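Long-range contact in Dbv8 protein (PDB 4MFZ), which probably transfers long aliphatic acyl groups from acyl-CoA, such as decanoyl-CoA, to an amine of glycopeptide antibiotics, as a GNAT-family N-acyltransferase: residues A[47-52]-A[94-99]. Numbering follows the deposited sequence.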
ATOM      1  N   GLY A  47      19.737 -14.932  -5.508  1.00 15.46           N
ATOM      2  CA  GLY A  47      20.262 -15.728  -4.392  1.00 16.86           C
ATOM      3  C   GLY A  47      20.015 -15.062  -3.033  1.00 17.26           C
ATOM      4  O   GLY A  47      19.314 -14.031  -2.950  1.00 17.18           O
ATOM      5  N   PRO A  48      20.575 -15.644  -1.960  1.00 17.70           N
ATOM      6  CA  PRO A  48      20.341 -15.133  -0.601  1.00 17.17           C
ATOM      7  C   PRO A  48      20.973 -13.745  -0.403  1.00 17.69           C
ATOM      8  O   PRO A  48      21.980 -13.435  -1.036  1.00 16.25           O
ATOM      9  CB  PRO A  48      21.048 -16.157   0.307  1.00 16.66           C
ATOM     10  CG  PRO A  48      21.446 -17.314  -0.553  1.00 16.71           C
ATOM     11  CD  PRO A  48      21.453 -16.837  -1.979  1.00 17.07           C
ATOM     12  N   PRO A  49      20.370 -12.913   0.458  1.00 18.00           N
ATOM     13  CA  PRO A  49      20.883 -11.556   0.743  1.00 19.48           C
ATOM     14  C   PRO A  49      22.269 -11.560   1.408  1.00 21.52           C
ATOM     15  O   PRO A  49      22.599 -12.498   2.151  1.00 20.67           O
ATOM     16  CB  PRO A  49      19.847 -11.002   1.741  1.00 18.98           C
ATOM     17  CG  PRO A  49      19.321 -12.240   2.442  1.00 17.08           C
ATOM     18  CD  PRO A  49      19.271 -13.292   1.375  1.00 17.66           C
ATOM     19  N   PRO A  50      23.074 -10.496   1.181  1.00 23.93           N
ATOM     20  CA  PRO A  50      24.388 -10.460   1.836  1.00 24.02           C
ATOM     21  C   PRO A  50      24.245 -10.361   3.355  1.00 26.85           C
ATOM     22  O   PRO A  50      25.162 -10.767   4.080  1.00 27.09           O
ATOM     23  CB  PRO A  50      25.049  -9.197   1.253  1.00 24.37           C
ATOM     24  CG  PRO A  50      23.918  -8.337   0.798  1.00 24.15           C
ATOM     25  CD  PRO A  50      22.807  -9.271   0.393  1.00 24.74           C
ATOM     26  N   GLU A  51      23.102  -9.851   3.821  1.00 27.43           N
ATOM     27  CA  GLU A  51      22.767  -9.784   5.247  1.00 29.14           C
ATOM     28  C   GLU A  51      21.705 -10.805   5.589  1.00 28.67           C
ATOM     29  O   GLU A  51      20.567 -10.684   5.111  1.00 27.46           O
ATOM     30  CB  GLU A  51      22.169  -8.422   5.571  1.00 36.41           C
ATOM     31  CG  GLU A  51      23.130  -7.260   5.488  1.00 40.54           C
ATOM     32  CD  GLU A  51      23.744  -6.939   6.833  1.00 46.83           C
ATOM     33  OE1 GLU A  51      24.249  -7.875   7.509  1.00 50.43           O
ATOM     34  OE2 GLU A  51      23.718  -5.743   7.209  1.00 50.25           O
ATOM     35  N   PRO A  52      22.040 -11.791   6.440  1.00 26.27           N
ATOM     36  CA  PRO A  52      21.102 -12.877   6.731  1.00 26.84           C
ATOM     37  C   PRO A  52      19.739 -12.347   7.210  1.00 27.35           C
ATOM     38  O   PRO A  52      19.696 -11.328   7.911  1.00 23.48           O
ATOM     39  CB  PRO A  52      21.791 -13.640   7.859  1.00 27.02           C
ATOM     40  CG  PRO A  52      23.239 -13.309   7.707  1.00 27.94           C
ATOM     41  CD  PRO A  52      23.248 -11.878   7.268  1.00 27.18           C
ATOM     42  N   LEU A  94      12.004 -18.366  -0.757  1.00 15.01           N
ATOM     43  CA  LEU A  94      11.278 -17.239  -1.313  1.00 15.70           C
ATOM     44  C   LEU A  94      11.457 -15.904  -0.538  1.00 15.30           C
ATOM     45  O   LEU A  94      11.649 -14.845  -1.146  1.00 14.84           O
ATOM     46  CB  LEU A  94       9.793 -17.603  -1.410  1.00 15.32           C
ATOM     47  CG  LEU A  94       8.942 -16.765  -2.357  1.00 16.07           C
ATOM     48  CD1 LEU A  94       9.198 -17.154  -3.822  1.00 16.57           C
ATOM     49  CD2 LEU A  94       7.472 -16.915  -1.999  1.00 16.02           C
ATOM     50  N   LEU A  95      11.341 -15.966   0.786  1.00 15.46           N
ATOM     51  CA  LEU A  95      11.443 -14.789   1.665  1.00 15.57           C
ATOM     52  C   LEU A  95      12.828 -14.146   1.548  1.00 16.58           C
ATOM     53  O   LEU A  95      12.978 -12.920   1.420  1.00 17.71           O
ATOM     54  CB  LEU A  95      11.252 -15.250   3.113  1.00 15.13           C
ATOM     55  CG  LEU A  95      11.523 -14.252   4.240  1.00 15.59           C
ATOM     56  CD1 LEU A  95      10.654 -13.010   4.108  1.00 15.08           C
ATOM     57  CD2 LEU A  95      11.295 -14.935   5.591  1.00 16.42           C
ATOM     58  N   GLU A  96      13.832 -15.005   1.614  1.00 15.85           N
ATOM     59  CA  GLU A  96      15.228 -14.627   1.487  1.00 16.80           C
ATOM     60  C   GLU A  96      15.489 -13.819   0.221  1.00 15.06           C
ATOM     61  O   GLU A  96      16.111 -12.740   0.259  1.00 13.92           O
ATOM     62  CB  GLU A  96      16.038 -15.922   1.380  1.00 18.92           C
ATOM     63  CG  GLU A  96      17.171 -15.972   2.353  1.00 23.45           C
ATOM     64  CD  GLU A  96      17.779 -17.352   2.473  1.00 24.26           C
ATOM     65  OE1 GLU A  96      17.638 -18.191   1.541  1.00 24.50           O
ATOM     66  OE2 GLU A  96      18.382 -17.581   3.533  1.00 26.47           O
ATOM     67  N   ARG A  97      15.066 -14.396  -0.900  1.00 13.18           N
ATOM     68  CA  ARG A  97      15.308 -13.808  -2.221  1.00 13.17           C
ATOM     69  C   ARG A  97      14.404 -12.609  -2.517  1.00 13.19           C
ATOM     70  O   ARG A  97      14.852 -11.633  -3.117  1.00 14.87           O
ATOM     71  CB  ARG A  97      15.231 -14.909  -3.314  1.00 12.30           C
ATOM     72  CG  ARG A  97      16.394 -15.886  -3.176  1.00 11.81           C
ATOM     73  CD  ARG A  97      16.182 -17.250  -3.830  1.00 12.54           C
ATOM     74  NE  ARG A  97      17.349 -18.131  -3.621  1.00 11.48           N
ATOM     75  CZ  ARG A  97      17.694 -18.648  -2.441  1.00 12.77           C
ATOM     76  NH1 ARG A  97      16.955 -18.420  -1.324  1.00 12.04           N
ATOM     77  NH2 ARG A  97      18.762 -19.436  -2.367  1.00 12.16           N
ATOM     78  N   ALA A  98      13.143 -12.666  -2.097  1.00 12.72           N
ATOM     79  CA  ALA A  98      12.247 -11.491  -2.138  1.00 13.07           C
ATOM     80  C   ALA A  98      12.828 -10.308  -1.359  1.00 13.46           C
ATOM     81  O   ALA A  98      12.830  -9.203  -1.849  1.00 15.10           O
ATOM     82  CB  ALA A  98      10.855 -11.835  -1.604  1.00 12.54           C
ATOM     83  N   HIS A  99      13.294 -10.548  -0.140  1.00 14.09           N
ATOM     84  CA  HIS A  99      13.948  -9.515   0.663  1.00 14.68           C
ATOM     85  C   HIS A  99      15.169  -8.942  -0.054  1.00 14.83           C
ATOM     86  O   HIS A  99      15.398  -7.727  -0.062  1.00 13.75           O
ATOM     87  CB  HIS A  99      14.344 -10.097   2.015  1.00 14.57           C
ATOM     88  CG  HIS A  99      15.374  -9.286   2.743  1.00 14.70           C
ATOM     89  ND1 HIS A  99      15.108  -8.059   3.261  1.00 15.15           N
ATOM     90  CD2 HIS A  99      16.717  -9.546   3.009  1.00 14.96           C
ATOM     91  CE1 HIS A  99      16.228  -7.578   3.834  1.00 14.35           C
ATOM     92  NE2 HIS A  99      17.212  -8.475   3.657  1.00 14.45           N
TER
HETATM   93  O   HOH W   1      20.081  -7.957   3.078  1.00 38.25           O
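Pro49 meets the helix between Glu96 and His99, its ring crossing both side chains at about a right angle. Pro49 CD sits 3.4 Å from Glu96 O and also rests on the methylene Glu96 CG. The imidazole receives the proline at its edge, with Pro49 CG in the ring plane, and not over a face. With CG anti to the backbone N (chi1 162°), the imidazole of His99 is carried out toward Pro49, and its CD2 edge meets CB and CG of the proline. Thr138 on helix 130-148 hydrogen-bonds His99 ND1 and helps to set the ring's rotation; a water 3.0 Å from His99 NE2, with a weak further link to Glu51 O, is a second, looser partner.

The case illustrates how a proline-rich connection can pack against a helix without a direct hydrogen bond between the two segments: Pro48 and Pro49 have no backbone N-H to donate, and contact is made largely by proline ring carbons, with the Gly47 carbonyl against the arginine chain. Here the linker between helix 37-46 and helix 58-67 starts at Gly47, which has positive phi, touches one side of helix 89-104 through Gly47 to Pro49, and then leaves it. Helix 89-104 belongs to the N-acyltransferase N-terminal domain.

Pro48 and Arg97 lie side by side and point the same way. The guanidinium turns one face to the chain, with Pro48 N 4.1 Å above its centre and Pro48 CD close to Arg97 NH2. Nearer the backbone, Arg97 CG packs 3.5 Å from Gly47 O, a carbonyl that is hydrogen-bonded by His100. A salt bridge from Arg97 NH1 to the anti lone pair of Glu96 OE1 (3.0 Å) is tilted 23° out of the guanidinium plane, and the same nitrogen also bonds Trp93 O, so two acceptors hold the guanidinium with one face against Pro48 while Trp93 adds a cation-pi contact.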